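Local coordinates for putative uncharacterized protein PH0186 (Pyrococcus horikoshii, PDB 2ZTS) that is a KaiC-like protein of the P-loop NTPase class that binds ADP and magnesium and probably binds ATP, at residues F46-I51 and F81-E86. Sequence-based numbering, arbitrary orientation.
Sequences FAAQFI and FGWDFE. With ADP (adenosine-5'-diphosphate), chain H.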
# COMPACT_ATOMS: atom_id res chain seq x y z
N PHE C 46 -16.94 -25.50 10.02
CA PHE C 46 -15.87 -26.49 9.99
C PHE C 46 -15.32 -26.74 11.43
O PHE C 46 -15.23 -27.88 11.86
CB PHE C 46 -14.80 -25.91 9.10
CG PHE C 46 -13.70 -26.82 8.79
CD1 PHE C 46 -13.56 -27.33 7.53
CD2 PHE C 46 -12.78 -27.18 9.78
CE1 PHE C 46 -12.52 -28.19 7.25
CE2 PHE C 46 -11.72 -28.04 9.50
CZ PHE C 46 -11.58 -28.54 8.25
N ALA C 47 -15.06 -25.68 12.19
CA ALA C 47 -14.64 -25.80 13.61
C ALA C 47 -15.70 -26.44 14.53
O ALA C 47 -15.34 -27.25 15.43
CB ALA C 47 -14.27 -24.49 14.16
N ALA C 48 -16.97 -26.16 14.27
CA ALA C 48 -18.04 -26.71 15.06
C ALA C 48 -18.20 -28.19 14.75
O ALA C 48 -18.43 -28.98 15.66
CB ALA C 48 -19.29 -25.98 14.84
N GLN C 49 -18.09 -28.53 13.47
CA GLN C 49 -18.21 -29.89 13.02
C GLN C 49 -17.14 -30.77 13.67
O GLN C 49 -17.42 -31.90 14.12
CB GLN C 49 -18.11 -29.95 11.49
CG GLN C 49 -18.78 -31.16 10.85
CD GLN C 49 -19.03 -30.95 9.36
OE1 GLN C 49 -19.30 -29.83 8.95
NE2 GLN C 49 -18.88 -32.01 8.54
N PHE C 50 -15.93 -30.23 13.75
CA PHE C 50 -14.80 -30.90 14.38
C PHE C 50 -15.13 -31.24 15.82
O PHE C 50 -14.84 -32.34 16.26
CB PHE C 50 -13.54 -30.01 14.28
CG PHE C 50 -12.33 -30.44 15.11
CD1 PHE C 50 -11.56 -31.54 14.75
CD2 PHE C 50 -11.86 -29.66 16.11
CE1 PHE C 50 -10.42 -31.88 15.43
CE2 PHE C 50 -10.67 -29.99 16.81
CZ PHE C 50 -9.97 -31.09 16.46
N ILE C 51 -15.66 -30.28 16.58
CA ILE C 51 -15.96 -30.51 17.99
C ILE C 51 -17.17 -31.43 18.13
O ILE C 51 -17.13 -32.41 18.88
CB ILE C 51 -16.25 -29.21 18.75
CG1 ILE C 51 -15.03 -28.30 18.80
CG2 ILE C 51 -16.68 -29.50 20.20
CD1 ILE C 51 -13.83 -28.88 19.48
N PHE C 81 -27.93 -27.69 11.05
CA PHE C 81 -27.29 -28.90 10.50
C PHE C 81 -27.73 -30.22 11.18
O PHE C 81 -27.20 -31.30 10.91
CB PHE C 81 -25.74 -28.77 10.58
CG PHE C 81 -25.20 -27.60 9.81
CD1 PHE C 81 -25.50 -27.45 8.47
CD2 PHE C 81 -24.44 -26.65 10.43
CE1 PHE C 81 -25.05 -26.39 7.78
CE2 PHE C 81 -23.97 -25.57 9.75
CZ PHE C 81 -24.25 -25.45 8.39
N GLY C 82 -28.69 -30.16 12.08
CA GLY C 82 -29.03 -31.36 12.83
C GLY C 82 -28.13 -31.63 14.01
O GLY C 82 -28.18 -32.73 14.54
N TRP C 83 -27.31 -30.66 14.44
CA TRP C 83 -26.36 -30.93 15.52
C TRP C 83 -26.93 -30.38 16.79
O TRP C 83 -27.21 -29.15 16.91
CB TRP C 83 -24.94 -30.37 15.27
CG TRP C 83 -24.29 -30.80 13.93
CD1 TRP C 83 -24.46 -31.98 13.26
CD2 TRP C 83 -23.32 -30.06 13.16
NE1 TRP C 83 -23.66 -32.02 12.14
CE2 TRP C 83 -22.96 -30.86 12.06
CE3 TRP C 83 -22.71 -28.81 13.31
CZ2 TRP C 83 -22.09 -30.41 11.09
CZ3 TRP C 83 -21.83 -28.39 12.38
CH2 TRP C 83 -21.53 -29.17 11.27
N ASP C 84 -27.10 -31.30 17.74
CA ASP C 84 -27.65 -31.04 19.06
C ASP C 84 -26.51 -30.83 20.09
O ASP C 84 -26.08 -31.74 20.83
CB ASP C 84 -28.57 -32.22 19.45
CG ASP C 84 -29.47 -31.92 20.65
OD1 ASP C 84 -29.20 -31.00 21.43
OD2 ASP C 84 -30.48 -32.58 20.90
N PHE C 85 -26.00 -29.60 20.14
CA PHE C 85 -24.88 -29.29 21.02
C PHE C 85 -25.31 -29.51 22.48
O PHE C 85 -24.55 -30.10 23.29
CB PHE C 85 -24.32 -27.87 20.80
CG PHE C 85 -23.22 -27.81 19.78
CD1 PHE C 85 -23.50 -27.89 18.43
CD2 PHE C 85 -21.91 -27.75 20.18
CE1 PHE C 85 -22.46 -27.87 17.48
CE2 PHE C 85 -20.86 -27.72 19.24
CZ PHE C 85 -21.15 -27.80 17.89
N GLU C 86 -26.49 -29.04 22.84
CA GLU C 86 -26.84 -29.10 24.24
C GLU C 86 -26.91 -30.55 24.79
O GLU C 86 -26.49 -30.80 25.94
CB GLU C 86 -28.05 -28.25 24.57
CG GLU C 86 -29.41 -28.74 24.10
CD GLU C 86 -30.56 -27.93 24.73
OE1 GLU C 86 -31.75 -28.31 24.55
OE2 GLU C 86 -30.25 -26.90 25.41
PB ADP H . -17.26 -17.90 8.55
O1B ADP H . -16.12 -18.28 7.71
O2B ADP H . -17.63 -16.42 8.42
O3B ADP H . -17.07 -18.28 10.07
PA ADP H . -19.58 -19.69 8.56
O1A ADP H . -19.06 -21.04 9.08
O2A ADP H . -20.33 -18.89 9.61
O3A ADP H . -18.43 -18.79 7.85
O5' ADP H . -20.45 -20.06 7.28
C5' ADP H . -21.81 -19.76 7.19
C4' ADP H . -22.35 -20.16 5.84
O4' ADP H . -22.77 -21.50 5.72
C3' ADP H . -23.55 -19.29 5.49
O3' ADP H . -23.04 -18.02 5.07
C2' ADP H . -24.28 -20.15 4.48
O2' ADP H . -23.78 -19.98 3.20
C1' ADP H . -23.95 -21.58 4.91
N9 ADP H . -24.98 -22.18 5.76
C8 ADP H . -25.31 -21.81 7.06
N7 ADP H . -26.28 -22.63 7.52
C5 ADP H . -26.61 -23.49 6.51
C6 ADP H . -27.52 -24.53 6.41
N6 ADP H . -28.11 -25.03 7.51
N1 ADP H . -27.58 -25.26 5.22
C2 ADP H . -26.75 -24.96 4.16
N3 ADP H . -25.82 -23.92 4.26
C4 ADP H . -25.77 -23.21 5.41
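Gln49 and Trp83 meet where the helix that follows the P-loop of this KaiC-like domain packs against the loop after helix 71-79 and the start of helix 85-90. Gln49 OE1 lies at the edge of the indole, near its plane, 3.3 Å from Trp83 CH2. CG of Gln49 also touches the benzo part, 3.4 Å from Trp83 CZ2. The amide and ring planes are 55° apart, so this is no flat stack. CG of Gln49 stands anti to the backbone N (chi1 -156°), and the extended chain runs past the six-membered ring. The amide is fixed from elsewhere: OE1 accepts a hydrogen bond from Ile242 N, and NE2 gives a weak one to Gly15 O. Cut back to an alanine, this side chain would probably leave Ile242 N without its acceptor and a gap beside the benzo edge of Trp83.

The methyl group of the neighbouring residue, Ala48, touches both Trp83 and Phe85. Its CB is 4.3 Å from Trp83 CZ3 and 4.0 Å from Phe85 CZ. The edge of Phe85 also faces Ala48 O. Met78 and Tyr52 pack on both Trp83 and Phe85. After helix 71-79, Gly82 has positive phi and completes a Schellman motif. Asp84, at the N-cap of helix 85-90, accepts a hydrogen bond from Lys87 N through OD1. Phe81 links the loop to the nucleotide: its CB sits over the indole centre of Trp83, and its CE1 lies 3.4 Å from ADP N6.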